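Local coordinates for protein phosphoserine aminotransferase SerC (Cytophaga hutchinsonii ATCC 33406, PDB 3FFR) that probably catalyses the pyridoxal phosphate-dependent transfer of an amino group between phosphoserine and 2-oxoglutarate in serine biosynthesis, at residues E63-A68 / W202-R207; E72-I77 / S184-V189; I78-E83 / T227-L232. All blocks are in the same frame, centred on the assembly; numbering follows the deposited sequence. Where two conformers were deposited one is given.

Contact 1: E63-A68 / W202-R207; sequences EVLFLA and WILNDR. With P33 (3,6,9,12,15,18-hexaoxaicosane-1,20-diol), chain K.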
# COMPACT_ATOMS: atom_id res chain seq x y z
N GLU A 63 14.70 -13.29 5.89
CA GLU A 63 13.24 -13.29 5.85
C GLU A 63 12.73 -12.33 4.77
O GLU A 63 13.45 -11.45 4.29
CB GLU A 63 12.66 -12.92 7.21
CG GLU A 63 11.16 -13.10 7.20
CD GLU A 63 10.77 -14.54 6.91
OE1 GLU A 63 10.93 -15.35 7.86
OE2 GLU A 63 10.31 -14.83 5.76
N VAL A 64 11.48 -12.55 4.38
CA VAL A 64 10.82 -11.75 3.37
C VAL A 64 9.67 -11.05 4.06
O VAL A 64 8.85 -11.71 4.70
CB VAL A 64 10.24 -12.65 2.24
CG1 VAL A 64 9.31 -11.84 1.31
CG2 VAL A 64 11.32 -13.31 1.42
N LEU A 65 9.60 -9.72 3.92
CA LEU A 65 8.51 -8.91 4.47
C LEU A 65 7.82 -8.10 3.38
O LEU A 65 8.46 -7.58 2.46
CB LEU A 65 8.98 -7.94 5.58
CG LEU A 65 9.71 -8.62 6.75
CD1 LEU A 65 10.16 -7.50 7.73
CD2 LEU A 65 8.82 -9.69 7.46
N PHE A 66 6.50 -8.03 3.49
CA PHE A 66 5.69 -7.25 2.57
C PHE A 66 5.21 -5.91 3.14
O PHE A 66 4.66 -5.84 4.25
CB PHE A 66 4.48 -8.04 2.09
CG PHE A 66 4.81 -9.31 1.37
CD1 PHE A 66 5.58 -9.32 0.21
CD2 PHE A 66 4.38 -10.52 1.87
CE1 PHE A 66 5.88 -10.50 -0.44
CE2 PHE A 66 4.68 -11.71 1.21
CZ PHE A 66 5.44 -11.70 0.07
N LEU A 67 5.45 -4.88 2.35
CA LEU A 67 5.07 -3.48 2.65
C LEU A 67 4.33 -2.87 1.45
O LEU A 67 4.02 -3.56 0.47
CB LEU A 67 6.24 -2.63 3.10
CG LEU A 67 7.00 -3.16 4.34
CD1 LEU A 67 7.99 -4.28 4.02
CD2 LEU A 67 7.72 -1.99 5.10
N ALA A 68 4.08 -1.56 1.50
CA ALA A 68 3.21 -0.94 0.47
C ALA A 68 3.96 -0.48 -0.75
O ALA A 68 3.41 -0.40 -1.85
CB ALA A 68 2.44 0.26 1.08
N TRP A 202 10.71 -6.33 1.25
CA TRP A 202 11.91 -6.11 2.06
C TRP A 202 12.48 -7.46 2.47
O TRP A 202 11.89 -8.18 3.24
CB TRP A 202 11.58 -5.21 3.25
CG TRP A 202 12.74 -4.73 4.06
CD1 TRP A 202 14.06 -4.81 3.75
CD2 TRP A 202 12.66 -3.93 5.26
NE1 TRP A 202 14.82 -4.23 4.72
CE2 TRP A 202 13.99 -3.65 5.65
CE3 TRP A 202 11.61 -3.47 6.06
CZ2 TRP A 202 14.30 -2.91 6.81
CZ3 TRP A 202 11.92 -2.74 7.21
CH2 TRP A 202 13.25 -2.48 7.59
N ILE A 203 13.63 -7.76 1.91
CA ILE A 203 14.37 -8.98 2.22
C ILE A 203 15.47 -8.57 3.20
O ILE A 203 16.25 -7.65 2.94
CB ILE A 203 14.96 -9.58 0.92
CG1 ILE A 203 13.80 -10.12 0.04
CG2 ILE A 203 16.01 -10.65 1.24
CD1 ILE A 203 14.25 -10.54 -1.33
N LEU A 204 15.50 -9.23 4.35
CA LEU A 204 16.44 -8.81 5.40
C LEU A 204 16.89 -9.96 6.25
O LEU A 204 16.19 -10.94 6.41
CB LEU A 204 15.78 -7.75 6.30
CG LEU A 204 14.68 -8.15 7.33
CD1 LEU A 204 14.28 -6.93 8.16
CD2 LEU A 204 13.42 -8.82 6.69
N ASN A 205 18.08 -9.81 6.79
CA ASN A 205 18.67 -10.85 7.62
C ASN A 205 18.59 -10.64 9.12
O ASN A 205 18.04 -9.66 9.68
CB ASN A 205 20.12 -11.19 7.18
CG ASN A 205 21.14 -10.12 7.62
OD1 ASN A 205 20.80 -9.18 8.31
ND2 ASN A 205 22.39 -10.29 7.20
N ASP A 206 19.13 -11.65 9.78
CA ASP A 206 19.17 -11.70 11.25
C ASP A 206 19.82 -10.47 11.87
O ASP A 206 19.41 -10.01 12.94
CB ASP A 206 19.93 -12.98 11.74
CG ASP A 206 21.43 -13.06 11.23
OD1 ASP A 206 21.77 -12.98 10.02
OD2 ASP A 206 22.31 -13.26 12.11
N ARG A 207 20.87 -9.97 11.23
CA ARG A 207 21.60 -8.80 11.75
C ARG A 207 20.70 -7.54 11.75
O ARG A 207 20.70 -6.71 12.67
CB ARG A 207 22.90 -8.55 10.95
CG ARG A 207 23.87 -9.73 11.01
CD ARG A 207 25.18 -9.46 10.34
NE ARG A 207 25.89 -8.39 11.01
CZ ARG A 207 26.19 -7.21 10.46
NH1 ARG A 207 25.90 -6.92 9.21
NH2 ARG A 207 26.82 -6.30 11.19
O4 P33 K . 16.75 -14.54 10.54
C3 P33 K . 15.38 -14.97 10.56
C2 P33 K . 15.03 -15.99 9.47
O1 P33 K . 13.58 -16.03 9.36

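Contact 2: E72-I77 / S184-V189; sequences EIWERI and SVFFSV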
# COMPACT_ATOMS: atom_id res chain seq x y z
N GLU A 72 8.25 3.38 1.11
CA GLU A 72 7.94 3.07 2.50
C GLU A 72 9.14 2.36 3.15
O GLU A 72 9.52 2.67 4.28
CB GLU A 72 6.71 2.16 2.65
CG GLU A 72 6.48 1.91 4.12
CD GLU A 72 5.34 0.98 4.52
OE1 GLU A 72 4.61 0.45 3.67
OE2 GLU A 72 5.19 0.81 5.77
N ILE A 73 9.71 1.41 2.42
CA ILE A 73 10.86 0.62 2.88
C ILE A 73 12.07 1.56 3.19
O ILE A 73 12.73 1.40 4.24
CB ILE A 73 11.22 -0.56 1.96
CG1 ILE A 73 10.08 -1.58 1.94
CG2 ILE A 73 12.55 -1.21 2.44
CD1 ILE A 73 10.17 -2.58 0.79
N TRP A 74 12.29 2.56 2.36
CA TRP A 74 13.37 3.53 2.70
C TRP A 74 13.15 4.09 4.12
O TRP A 74 14.03 4.17 4.97
CB TRP A 74 13.38 4.72 1.77
CG TRP A 74 13.90 4.50 0.40
CD1 TRP A 74 14.68 3.48 -0.07
CD2 TRP A 74 13.70 5.38 -0.71
NE1 TRP A 74 14.98 3.67 -1.41
CE2 TRP A 74 14.39 4.84 -1.82
CE3 TRP A 74 13.03 6.58 -0.87
CZ2 TRP A 74 14.43 5.48 -3.05
CZ3 TRP A 74 13.05 7.20 -2.08
CH2 TRP A 74 13.72 6.65 -3.17
N GLU A 75 11.94 4.57 4.36
CA GLU A 75 11.58 5.14 5.67
C GLU A 75 11.75 4.14 6.81
O GLU A 75 12.34 4.46 7.86
CB GLU A 75 10.15 5.70 5.65
CG GLU A 75 9.77 6.41 6.94
CD GLU A 75 8.34 6.90 6.93
OE1 GLU A 75 7.46 6.08 7.20
OE2 GLU A 75 8.15 8.10 6.78
N ARG A 76 11.25 2.92 6.59
CA ARG A 76 11.29 1.87 7.62
C ARG A 76 12.71 1.43 7.93
O ARG A 76 13.02 1.05 9.08
CB ARG A 76 10.42 0.66 7.27
CG ARG A 76 8.96 0.95 6.98
CD ARG A 76 8.33 1.90 7.96
NE ARG A 76 6.89 2.10 7.65
CZ ARG A 76 6.11 2.94 8.32
NH1 ARG A 76 6.63 3.69 9.29
NH2 ARG A 76 4.81 3.00 8.03
N ILE A 77 13.57 1.44 6.92
CA ILE A 77 14.99 1.11 7.15
C ILE A 77 15.61 2.05 8.17
O ILE A 77 16.25 1.63 9.15
CB ILE A 77 15.85 1.12 5.84
CG1 ILE A 77 15.51 -0.13 5.01
CG2 ILE A 77 17.37 1.22 6.15
CD1 ILE A 77 15.98 -0.08 3.54
N SER A 184 20.62 -6.95 3.39
CA SER A 184 19.24 -6.70 2.98
C SER A 184 19.17 -6.14 1.58
O SER A 184 20.09 -5.46 1.09
CB SER A 184 18.59 -5.69 3.96
OG SER A 184 17.28 -5.23 3.61
N VAL A 185 18.10 -6.54 0.92
CA VAL A 185 17.75 -5.99 -0.39
C VAL A 185 16.25 -5.73 -0.43
O VAL A 185 15.47 -6.36 0.28
CB VAL A 185 18.21 -6.93 -1.54
CG1 VAL A 185 17.37 -8.19 -1.59
CG2 VAL A 185 18.17 -6.21 -2.89
N PHE A 186 15.86 -4.76 -1.25
CA PHE A 186 14.44 -4.45 -1.38
C PHE A 186 14.08 -4.02 -2.77
O PHE A 186 14.92 -3.59 -3.58
CB PHE A 186 14.01 -3.39 -0.34
CG PHE A 186 14.74 -2.06 -0.48
CD1 PHE A 186 15.94 -1.84 0.18
CD2 PHE A 186 14.24 -1.06 -1.29
CE1 PHE A 186 16.62 -0.63 0.06
CE2 PHE A 186 14.93 0.15 -1.41
CZ PHE A 186 16.11 0.36 -0.73
N PHE A 187 12.81 -4.19 -3.04
CA PHE A 187 12.22 -3.79 -4.32
C PHE A 187 10.75 -3.53 -4.19
O PHE A 187 10.13 -3.69 -3.12
CB PHE A 187 12.46 -4.86 -5.39
CG PHE A 187 11.83 -6.22 -5.12
CD1 PHE A 187 12.47 -7.16 -4.34
CD2 PHE A 187 10.62 -6.55 -5.68
CE1 PHE A 187 11.90 -8.43 -4.09
CE2 PHE A 187 10.04 -7.81 -5.44
CZ PHE A 187 10.69 -8.75 -4.66
N SER A 188 10.19 -3.03 -5.28
CA SER A 188 8.72 -2.94 -5.40
C SER A 188 8.36 -3.64 -6.70
O SER A 188 9.21 -3.88 -7.56
CB SER A 188 8.20 -1.51 -5.22
OG SER A 188 8.77 -0.62 -6.11
N VAL A 189 7.10 -4.00 -6.84
CA VAL A 189 6.72 -4.99 -7.86
C VAL A 189 6.42 -4.52 -9.29
O VAL A 189 6.24 -5.36 -10.19
CB VAL A 189 5.52 -5.85 -7.39
CG1 VAL A 189 5.90 -6.65 -6.10
CG2 VAL A 189 4.21 -4.99 -7.19

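Contact 3: I78-E83 / T227-L232; sequences IQNCVE and TIPSML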
# COMPACT_ATOMS: atom_id res chain seq x y z
N ILE A 78 15.38 3.34 7.97
CA ILE A 78 15.98 4.34 8.86
C ILE A 78 15.34 4.29 10.25
O ILE A 78 16.03 4.32 11.29
CB ILE A 78 15.95 5.75 8.23
CG1 ILE A 78 16.71 5.75 6.90
CG2 ILE A 78 16.58 6.79 9.17
CD1 ILE A 78 16.37 6.96 6.01
N GLN A 79 14.02 4.16 10.28
CA GLN A 79 13.34 4.08 11.59
C GLN A 79 13.70 2.90 12.44
O GLN A 79 13.82 3.00 13.67
CB GLN A 79 11.81 4.09 11.42
CG GLN A 79 11.28 5.41 10.85
CD GLN A 79 9.81 5.34 10.42
OE1 GLN A 79 9.29 4.26 10.13
NE2 GLN A 79 9.13 6.49 10.39
N ASN A 80 13.85 1.76 11.78
CA ASN A 80 14.15 0.50 12.48
C ASN A 80 15.61 0.22 12.75
O ASN A 80 15.93 -0.51 13.67
CB ASN A 80 13.62 -0.68 11.69
CG ASN A 80 12.11 -0.88 11.86
OD1 ASN A 80 11.65 -1.57 12.81
ND2 ASN A 80 11.32 -0.34 10.90
N CYS A 81 16.49 0.87 12.00
CA CYS A 81 17.88 0.47 12.02
C CYS A 81 18.96 1.52 12.22
O CYS A 81 20.13 1.19 12.27
CB CYS A 81 18.22 -0.31 10.75
SG CYS A 81 17.14 -1.73 10.39
N VAL A 82 18.56 2.77 12.35
CA VAL A 82 19.53 3.85 12.51
C VAL A 82 19.22 4.70 13.72
O VAL A 82 18.18 5.33 13.80
CB VAL A 82 19.60 4.80 11.27
CG1 VAL A 82 20.75 5.86 11.48
CG2 VAL A 82 19.80 4.00 9.94
N GLU A 83 20.13 4.69 14.67
CA GLU A 83 19.98 5.53 15.85
C GLU A 83 20.43 6.95 15.54
O GLU A 83 19.72 7.93 15.83
CB GLU A 83 20.79 4.99 17.04
CG GLU A 83 20.51 5.78 18.32
CD GLU A 83 21.17 5.18 19.56
OE1 GLU A 83 21.90 4.20 19.42
OE2 GLU A 83 20.94 5.69 20.66
N THR A 227 7.04 -1.83 12.37
CA THR A 227 8.32 -2.12 12.98
C THR A 227 8.70 -3.50 12.47
O THR A 227 7.84 -4.31 12.11
CB THR A 227 8.31 -2.18 14.52
OG1 THR A 227 7.59 -3.34 15.00
CG2 THR A 227 7.74 -0.87 15.10
N ILE A 228 10.01 -3.79 12.46
CA ILE A 228 10.45 -5.12 12.08
C ILE A 228 9.81 -6.22 12.98
O ILE A 228 9.29 -7.20 12.47
CB ILE A 228 11.99 -5.23 11.99
CG1 ILE A 228 12.45 -4.51 10.70
CG2 ILE A 228 12.45 -6.71 11.93
CD1 ILE A 228 13.96 -4.32 10.64
N PRO A 229 9.85 -6.06 14.31
CA PRO A 229 9.24 -7.10 15.15
C PRO A 229 7.76 -7.32 14.89
O PRO A 229 7.28 -8.46 14.90
CB PRO A 229 9.52 -6.60 16.56
CG PRO A 229 10.82 -5.89 16.41
CD PRO A 229 10.65 -5.14 15.12
N SER A 230 7.06 -6.24 14.62
CA SER A 230 5.63 -6.33 14.32
C SER A 230 5.41 -7.17 13.04
O SER A 230 4.62 -8.09 13.01
CB SER A 230 5.00 -4.95 14.21
OG SER A 230 3.66 -5.01 13.71
N MSE A 231 6.17 -6.83 12.00
CA MSE A 231 6.03 -7.51 10.71
C MSE A 231 6.48 -8.97 10.79
O MSE A 231 5.86 -9.87 10.16
CB MSE A 231 6.81 -6.76 9.62
CG MSE A 231 6.19 -5.43 9.23
SE MSE A 231 7.07 -4.61 7.74
CE MSE A 231 8.72 -4.12 8.63
N LEU A 232 7.51 -9.21 11.58
CA LEU A 232 8.12 -10.53 11.70
C LEU A 232 7.19 -11.50 12.40
O LEU A 232 7.03 -12.65 11.98
CB LEU A 232 9.49 -10.44 12.39
CG LEU A 232 10.45 -11.63 12.30
CD1 LEU A 232 10.73 -12.01 10.81
CD2 LEU A 232 11.72 -11.23 13.04

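Contact 1: E63-A68 / W202-R207
With CG between the backbone N and the carbonyl carbon (chi1 74°), L204 bends its isobutyl end back over strand 63-67, and L65, whose CG lies beside its own backbone N (chi1 -56°), sends its branch to meet it: L65 CD1 and L204 CD2 are 3.7 Å apart, the two side chains crossing at a slant. Beyond them L67 CD1 reaches the near edge of the W202 indole and packs on W202 CB at 3.8 Å. L204 CD1 sits above one face of the same indole, toward its rim. The backbones beneath form an antiparallel ladder, in which the hydrogen-bonded pairs E63-L204 and L65-W202 flank the non-hydrogen-bonded pair V64-I203. Strand 62-67 is an outermost strand, within this chain, of the seven-stranded mixed sheet, the central sheet of the large domain as in other fold-type I PLP enzymes, and 200-205 is its antiparallel neighbour. W202 N gives the straightest of the four bonds, 2.8 Å to L65 O at 177°. On the V64-I203 side, V64 CG2 lies 4.3 Å from I203 CG1. E63 turns its carboxylate away from L204: OE2 accepts from V64 N at 2.9 Å and pairs with K53, while OE1 receives a weak bond, 3.1 Å, from O1 of a bound polyethylene glycol, probably from the crystallisation liquor. W202 NE1 is satisfied by S184 OG.

Contact 2: E72-I77 / S184-V189
Apolar packing carries this contact, and the F186 ring receives nearly all of it. I73 lays CG2 over one face of the ring, a CH-pi contact with the methyl 4.2 Å from the F186 centroid and 28° off the normal; its closest ring atom is F186 CG, 3.7 Å from I73 CG2. One helical turn on, I77 CD1 comes within 3.6 Å of F186 CE1, and the two side chains cross at about a right angle. F186 points its CB at the helix, and a chi1 of 60° sets the ring beneath I73. The aromatic contact is rim to rim: F186 CZ meets the indole edge of W74 in its plane, 3.5 Å from W74 CD1, with the planes at 88° and neither ring over the other's face. Helix segment 72-77 lies on a face of the large-domain sheet, roughly antiparallel to strand 184-188, with the axes 9.6 Å apart at closest approach. That strand leads to the lysine carrying the PLP Schiff base at position 191, and S188 OG bonds to the cofactor phosphate; W74 NE1 bonds to D167 OD2. The charged side chains E72, E75 and R76 take no part in the contact with the strand and form a network of their own. R76 grips E72 OE2 side-on with two nitrogens, NE at 2.8 Å and NH2 at 3.2 Å, with the oxygen in the guanidinium plane. E75 OE1 lies over a face of that guanidinium and extends the network to R76 of the second subunit.

Contact 3: I78-E83 / T227-L232
The N-terminus of helix 228-235 is met here by a side chain from the last turn of helix 70-81. N80 OD1 accepts from I228 N at 2.8 Å, with an N-H...O angle of 164°; the donor stands above the carbonyl plane of the amide, 44° out of it, so no lone pair is addressed squarely. The first torsion of N80 places CG beside its backbone N (chi1 -78°), which carries the amide across to the other helix, and ND2 is steadied by R76 O one turn back. Two different side chains therefore serve the helix start. T227, the N-cap residue, takes the next open amide within its own chain segment, T227 OG1 accepting from S230 N at 3.0 Å, while N80 reaches I228 from another helix. Around the polar bond lies a small apolar patch: I228 CD1 packs on N80 CB at 3.8 Å and on C81 SG at 4.1 Å, the isoleucine chain crossing the asparagine. N80 OD1 also lies 3.4 Å from T227 CA. I228 also packs on W202 and L204 of strand 200-205 and on S212 of helix 206-217.

Overall arrangement
Contacts 1 and 2 adjoin in the sheet, their centres about 8 Å apart: strands 200-205 and 184-188 are neighbours, with I203 N 2.8 Å from V185 O. Helix 70-81 follows strand 62-67 and supplies one side of both contact 2 and contact 3. The W202 indole ties all three together, its CZ2 lying 3.5 Å from I77 CG1 and its CH2 3.6 Å from I228 CD1. Contact 3, about 10 Å from contact 1 and about 12 Å from contact 2 between centres, is the farthest from the chain centre, about 20 Å. The active site lies on the side of contact 2, where the W74 side chain is about 8 Å from a bound serine.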